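Local coordinates for protein phosphodiesterase MJ0936 (Methanocaldococcus jannaschii, PDB 2AHD) that belongs to the calcineurin-like phosphoesterase superfamily, a family of alpha/beta proteins built around two facing mixed beta sheets, at residues 90-99 / 112-120. Numbering follows the deposited sequence.
Sequences DLKFFITHGH and LYDVVIYGH
F94 and Y113 meet where the two strands begin to run side by side: CB of F94 sits over the centre of the Y113 ring, 3.7 Å from its centroid, while the two rings lie oblique to each other, planes 32° apart. The F94 phenyl, its CG turned away from the backbone N (chi1 -177°), brings CD1 to 3.9 Å from OH of Y113, and that hydroxyl is hydrogen-bonded to OG of S85. On the face carrying F93, V115, I95 and I117, CB of V115 packs over the F93 ring and CD1 of I117 reaches that ring's edge, 4.0 Å from CD2 of F93. Between these two faces runs a parallel ladder. I117 N donates to F94 O at 3.0 Å and T96 N to I117 O at 3.2 Å; F94 N to V115 O is weak. At the start, K92 O accepts from both D114 N and V115 N, and K92 N donates to OD2 of D114 at the carboxylate's anti lone pair. Beyond the strands, H97 makes weak hydrogen bonds to N59 OD1 and C34 O. Strand 91-96, helix 101-110 and strand 115-118 form a beta-alpha-beta unit in one of the two sheets of the calcineurin-like phosphoesterase fold; the helix packs on F94, T96, V116 and Y118, and strand 52-56 meets I95 on the other side. The chemistry implies a pairing held by backbone bonds and by apolar packing on both faces, with the D114 carboxylate tying down the start of strand 91-96.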
ATOM      1  N   ASP A  90      -5.063 -14.978  -9.087  1.00 99.98           N
ATOM      2  CA  ASP A  90      -5.987 -15.887  -8.411  1.00100.03           C
ATOM      3  C   ASP A  90      -6.168 -15.596  -6.922  1.00 98.55           C
ATOM      4  O   ASP A  90      -7.021 -16.204  -6.274  1.00 99.04           O
ATOM      5  CB  ASP A  90      -5.521 -17.344  -8.585  1.00102.29           C
ATOM      6  CG  ASP A  90      -5.636 -17.835 -10.023  1.00103.99           C
ATOM      7  OD1 ASP A  90      -6.776 -17.896 -10.541  1.00105.22           O
ATOM      8  OD2 ASP A  90      -4.589 -18.159 -10.630  1.00104.41           O
ATOM      9  N   LEU A  91      -5.376 -14.667  -6.389  1.00 96.38           N
ATOM     10  CA  LEU A  91      -5.435 -14.316  -4.971  1.00 93.32           C
ATOM     11  C   LEU A  91      -6.465 -13.256  -4.647  1.00 91.88           C
ATOM     12  O   LEU A  91      -6.636 -12.300  -5.395  1.00 90.95           O
ATOM     13  CB  LEU A  91      -4.063 -13.852  -4.498  1.00 93.14           C
ATOM     14  CG  LEU A  91      -3.000 -14.944  -4.569  1.00 93.04           C
ATOM     15  CD1 LEU A  91      -1.611 -14.345  -4.423  1.00 92.45           C
ATOM     16  CD2 LEU A  91      -3.284 -15.976  -3.489  1.00 92.77           C
ATOM     17  N   LYS A  92      -7.148 -13.444  -3.521  1.00 90.95           N
ATOM     18  CA  LYS A  92      -8.175 -12.516  -3.057  1.00 89.65           C
ATOM     19  C   LYS A  92      -7.547 -11.510  -2.105  1.00 87.74           C
ATOM     20  O   LYS A  92      -6.986 -11.886  -1.074  1.00 86.86           O
ATOM     21  CB  LYS A  92      -9.293 -13.276  -2.333  1.00 90.89           C
ATOM     22  CG  LYS A  92     -10.662 -13.202  -3.008  1.00 91.67           C
ATOM     23  CD  LYS A  92     -10.649 -13.828  -4.398  1.00 92.74           C
ATOM     24  CE  LYS A  92     -10.311 -15.313  -4.350  1.00 93.47           C
ATOM     25  NZ  LYS A  92     -10.257 -15.906  -5.720  1.00 92.75           N
ATOM     26  N   PHE A  93      -7.645 -10.233  -2.460  1.00 85.73           N
ATOM     27  CA  PHE A  93      -7.078  -9.162  -1.654  1.00 83.50           C
ATOM     28  C   PHE A  93      -8.126  -8.288  -0.985  1.00 82.19           C
ATOM     29  O   PHE A  93      -9.256  -8.174  -1.460  1.00 82.73           O
ATOM     30  CB  PHE A  93      -6.212  -8.234  -2.514  1.00 83.46           C
ATOM     31  CG  PHE A  93      -4.897  -8.822  -2.936  1.00 83.93           C
ATOM     32  CD1 PHE A  93      -4.827  -9.755  -3.954  1.00 83.91           C
ATOM     33  CD2 PHE A  93      -3.718  -8.412  -2.331  1.00 83.98           C
ATOM     34  CE1 PHE A  93      -3.600 -10.269  -4.366  1.00 83.44           C
ATOM     35  CE2 PHE A  93      -2.489  -8.922  -2.739  1.00 83.67           C
ATOM     36  CZ  PHE A  93      -2.431  -9.851  -3.758  1.00 82.75           C
ATOM     37  N   PHE A  94      -7.731  -7.687   0.134  1.00 80.15           N
ATOM     38  CA  PHE A  94      -8.557  -6.726   0.856  1.00 77.70           C
ATOM     39  C   PHE A  94      -7.590  -5.701   1.398  1.00 75.54           C
ATOM     40  O   PHE A  94      -6.735  -6.024   2.212  1.00 74.84           O
ATOM     41  CB  PHE A  94      -9.321  -7.314   2.018  1.00 76.97           C
ATOM     42  CG  PHE A  94     -10.208  -6.311   2.686  1.00 78.29           C
ATOM     43  CD1 PHE A  94     -11.210  -5.672   1.967  1.00 79.00           C
ATOM     44  CD2 PHE A  94     -10.033  -5.978   4.018  1.00 79.36           C
ATOM     45  CE1 PHE A  94     -12.026  -4.715   2.568  1.00 79.65           C
ATOM     46  CE2 PHE A  94     -10.846  -5.018   4.630  1.00 79.36           C
ATOM     47  CZ  PHE A  94     -11.845  -4.388   3.899  1.00 79.04           C
ATOM     48  N   ILE A  95      -7.738  -4.464   0.940  1.00 73.69           N
ATOM     49  CA  ILE A  95      -6.852  -3.385   1.329  1.00 71.24           C
ATOM     50  C   ILE A  95      -7.568  -2.276   2.075  1.00 69.89           C
ATOM     51  O   ILE A  95      -8.696  -1.923   1.755  1.00 69.10           O
ATOM     52  CB  ILE A  95      -6.193  -2.795   0.090  1.00 70.83           C
ATOM     53  CG1 ILE A  95      -5.610  -3.925  -0.756  1.00 70.75           C
ATOM     54  CG2 ILE A  95      -5.120  -1.820   0.488  1.00 71.91           C
ATOM     55  CD1 ILE A  95      -5.023  -3.472  -2.067  1.00 70.78           C
ATOM     56  N   THR A  96      -6.899  -1.730   3.081  1.00 69.47           N
ATOM     57  CA  THR A  96      -7.463  -0.649   3.879  1.00 69.03           C
ATOM     58  C   THR A  96      -6.401  -0.083   4.800  1.00 68.74           C
ATOM     59  O   THR A  96      -5.547  -0.809   5.276  1.00 69.23           O
ATOM     60  CB  THR A  96      -8.683  -1.128   4.734  1.00 68.14           C
ATOM     61  OG1 THR A  96      -9.238  -0.009   5.435  1.00 66.13           O
ATOM     62  CG2 THR A  96      -8.271  -2.197   5.749  1.00 65.73           C
ATOM     63  N   HIS A  97      -6.442   1.223   5.021  1.00 68.90           N
ATOM     64  CA  HIS A  97      -5.498   1.881   5.913  1.00 69.67           C
ATOM     65  C   HIS A  97      -5.941   1.411   7.286  1.00 71.30           C
ATOM     66  O   HIS A  97      -7.141   1.420   7.557  1.00 71.99           O
ATOM     67  CB  HIS A  97      -5.685   3.390   5.790  1.00 68.48           C
ATOM     68  CG  HIS A  97      -4.811   4.194   6.694  1.00 67.05           C
ATOM     69  ND1 HIS A  97      -3.461   4.346   6.481  1.00 66.29           N
ATOM     70  CD2 HIS A  97      -5.102   4.922   7.797  1.00 66.46           C
ATOM     71  CE1 HIS A  97      -2.958   5.136   7.411  1.00 66.46           C
ATOM     72  NE2 HIS A  97      -3.932   5.500   8.223  1.00 66.44           N
ATOM     73  N   GLY A  98      -5.011   0.986   8.139  1.00 72.03           N
ATOM     74  CA  GLY A  98      -5.395   0.529   9.478  1.00 75.78           C
ATOM     75  C   GLY A  98      -6.791   0.994   9.867  1.00 77.05           C
ATOM     76  O   GLY A  98      -7.746   0.237   9.751  1.00 77.60           O
ATOM     77  N   HIS A  99      -6.905   2.222  10.363  1.00 79.01           N
ATOM     78  CA  HIS A  99      -8.208   2.798  10.657  1.00 81.37           C
ATOM     79  C   HIS A  99      -9.171   2.001  11.499  1.00 81.97           C
ATOM     80  O   HIS A  99      -8.993   1.811  12.689  1.00 82.86           O
ATOM     81  CB  HIS A  99      -8.912   3.068   9.340  1.00 84.41           C
ATOM     82  CG  HIS A  99      -8.877   4.489   8.907  1.00 86.75           C
ATOM     83  ND1 HIS A  99      -9.229   4.879   7.633  1.00 87.92           N
ATOM     84  CD2 HIS A  99      -8.588   5.622   9.586  1.00 87.87           C
ATOM     85  CE1 HIS A  99      -9.161   6.194   7.545  1.00 89.19           C
ATOM     86  NE2 HIS A  99      -8.776   6.669   8.717  1.00 90.25           N
ATOM     87  N   LEU A 112     -12.455 -14.781   3.554  1.00 79.92           N
ATOM     88  CA  LEU A 112     -12.953 -14.632   2.198  1.00 78.82           C
ATOM     89  C   LEU A 112     -11.852 -14.067   1.317  1.00 78.25           C
ATOM     90  O   LEU A 112     -12.028 -13.933   0.110  1.00 78.91           O
ATOM     91  CB  LEU A 112     -14.165 -13.704   2.184  1.00 79.65           C
ATOM     92  CG  LEU A 112     -15.337 -14.196   3.031  1.00 80.50           C
ATOM     93  CD1 LEU A 112     -16.412 -13.133   3.131  1.00 79.55           C
ATOM     94  CD2 LEU A 112     -15.886 -15.459   2.411  1.00 81.31           C
ATOM     95  N   TYR A 113     -10.714 -13.740   1.926  1.00 77.29           N
ATOM     96  CA  TYR A 113      -9.580 -13.177   1.193  1.00 76.89           C
ATOM     97  C   TYR A 113      -8.305 -13.948   1.452  1.00 76.34           C
ATOM     98  O   TYR A 113      -8.117 -14.513   2.524  1.00 75.59           O
ATOM     99  CB  TYR A 113      -9.355 -11.722   1.593  1.00 77.00           C
ATOM    100  CG  TYR A 113     -10.530 -10.822   1.324  1.00 75.90           C
ATOM    101  CD1 TYR A 113     -10.730 -10.264   0.060  1.00 75.11           C
ATOM    102  CD2 TYR A 113     -11.450 -10.536   2.335  1.00 74.43           C
ATOM    103  CE1 TYR A 113     -11.819  -9.440  -0.190  1.00 74.96           C
ATOM    104  CE2 TYR A 113     -12.542  -9.716   2.097  1.00 74.18           C
ATOM    105  CZ  TYR A 113     -12.720  -9.167   0.833  1.00 74.74           C
ATOM    106  OH  TYR A 113     -13.784  -8.328   0.602  1.00 75.19           O
ATOM    107  N   ASP A 114      -7.423 -13.950   0.463  1.00 76.66           N
ATOM    108  CA  ASP A 114      -6.150 -14.658   0.569  1.00 77.00           C
ATOM    109  C   ASP A 114      -5.110 -13.797   1.262  1.00 76.00           C
ATOM    110  O   ASP A 114      -4.299 -14.286   2.058  1.00 74.21           O
ATOM    111  CB  ASP A 114      -5.652 -15.044  -0.828  1.00 77.64           C
ATOM    112  CG  ASP A 114      -6.527 -16.086  -1.483  1.00 78.33           C
ATOM    113  OD1 ASP A 114      -6.554 -17.230  -0.981  1.00 79.20           O
ATOM    114  OD2 ASP A 114      -7.191 -15.762  -2.490  1.00 78.11           O
ATOM    115  N   VAL A 115      -5.159 -12.506   0.946  1.00 74.32           N
ATOM    116  CA  VAL A 115      -4.234 -11.535   1.495  1.00 71.89           C
ATOM    117  C   VAL A 115      -4.998 -10.360   2.072  1.00 70.08           C
ATOM    118  O   VAL A 115      -6.055 -10.010   1.571  1.00 70.06           O
ATOM    119  CB  VAL A 115      -3.292 -11.020   0.391  1.00 72.08           C
ATOM    120  CG1 VAL A 115      -2.165 -10.207   0.997  1.00 71.51           C
ATOM    121  CG2 VAL A 115      -2.747 -12.199  -0.408  1.00 72.97           C
ATOM    122  N   VAL A 116      -4.472  -9.775   3.145  1.00 69.11           N
ATOM    123  CA  VAL A 116      -5.077  -8.596   3.771  1.00 66.95           C
ATOM    124  C   VAL A 116      -3.947  -7.616   4.057  1.00 66.22           C
ATOM    125  O   VAL A 116      -3.050  -7.894   4.841  1.00 66.16           O
ATOM    126  CB  VAL A 116      -5.806  -8.927   5.080  1.00 65.11           C
ATOM    127  CG1 VAL A 116      -6.399  -7.676   5.663  1.00 63.88           C
ATOM    128  CG2 VAL A 116      -6.902  -9.923   4.820  1.00 64.62           C
ATOM    129  N   ILE A 117      -3.994  -6.473   3.390  1.00 65.55           N
ATOM    130  CA  ILE A 117      -2.975  -5.449   3.526  1.00 64.59           C
ATOM    131  C   ILE A 117      -3.524  -4.209   4.223  1.00 64.50           C
ATOM    132  O   ILE A 117      -4.647  -3.794   3.955  1.00 65.67           O
ATOM    133  CB  ILE A 117      -2.451  -5.058   2.143  1.00 64.38           C
ATOM    134  CG1 ILE A 117      -1.991  -6.315   1.400  1.00 62.56           C
ATOM    135  CG2 ILE A 117      -1.330  -4.042   2.282  1.00 65.46           C
ATOM    136  CD1 ILE A 117      -1.518  -6.052   0.007  1.00 60.62           C
ATOM    137  N   TYR A 118      -2.733  -3.610   5.111  1.00 63.67           N
ATOM    138  CA  TYR A 118      -3.178  -2.422   5.837  1.00 62.76           C
ATOM    139  C   TYR A 118      -1.997  -1.663   6.416  1.00 61.69           C
ATOM    140  O   TYR A 118      -0.910  -2.205   6.505  1.00 62.25           O
ATOM    141  CB  TYR A 118      -4.125  -2.833   6.963  1.00 62.98           C
ATOM    142  CG  TYR A 118      -3.414  -3.481   8.114  1.00 62.79           C
ATOM    143  CD1 TYR A 118      -3.131  -2.765   9.271  1.00 63.30           C
ATOM    144  CD2 TYR A 118      -2.978  -4.794   8.030  1.00 63.64           C
ATOM    145  CE1 TYR A 118      -2.434  -3.339  10.315  1.00 64.56           C
ATOM    146  CE2 TYR A 118      -2.277  -5.386   9.066  1.00 64.99           C
ATOM    147  CZ  TYR A 118      -2.010  -4.654  10.209  1.00 65.76           C
ATOM    148  OH  TYR A 118      -1.343  -5.245  11.256  1.00 65.56           O
ATOM    149  N   GLY A 119      -2.214  -0.410   6.802  1.00 61.54           N
ATOM    150  CA  GLY A 119      -1.142   0.389   7.374  1.00 61.88           C
ATOM    151  C   GLY A 119      -1.612   1.047   8.655  1.00 61.96           C
ATOM    152  O   GLY A 119      -2.065   0.366   9.570  1.00 63.12           O
ATOM    153  N   HIS A 120      -1.486   2.366   8.735  1.00 61.45           N
ATOM    154  CA  HIS A 120      -1.948   3.126   9.897  1.00 61.83           C
ATOM    155  C   HIS A 120      -1.200   2.990  11.205  1.00 61.99           C
ATOM    156  O   HIS A 120      -0.962   3.983  11.877  1.00 61.60           O
ATOM    157  CB  HIS A 120      -3.409   2.814  10.171  1.00 62.47           C
ATOM    158  CG  HIS A 120      -3.954   3.500  11.382  1.00 63.27           C
ATOM    159  ND1 HIS A 120      -3.819   4.856  11.594  1.00 63.67           N
ATOM    160  CD2 HIS A 120      -4.682   3.028  12.418  1.00 62.97           C
ATOM    161  CE1 HIS A 120      -4.445   5.191  12.705  1.00 62.34           C
ATOM    162  NE2 HIS A 120      -4.978   4.101  13.224  1.00 63.43           N
TER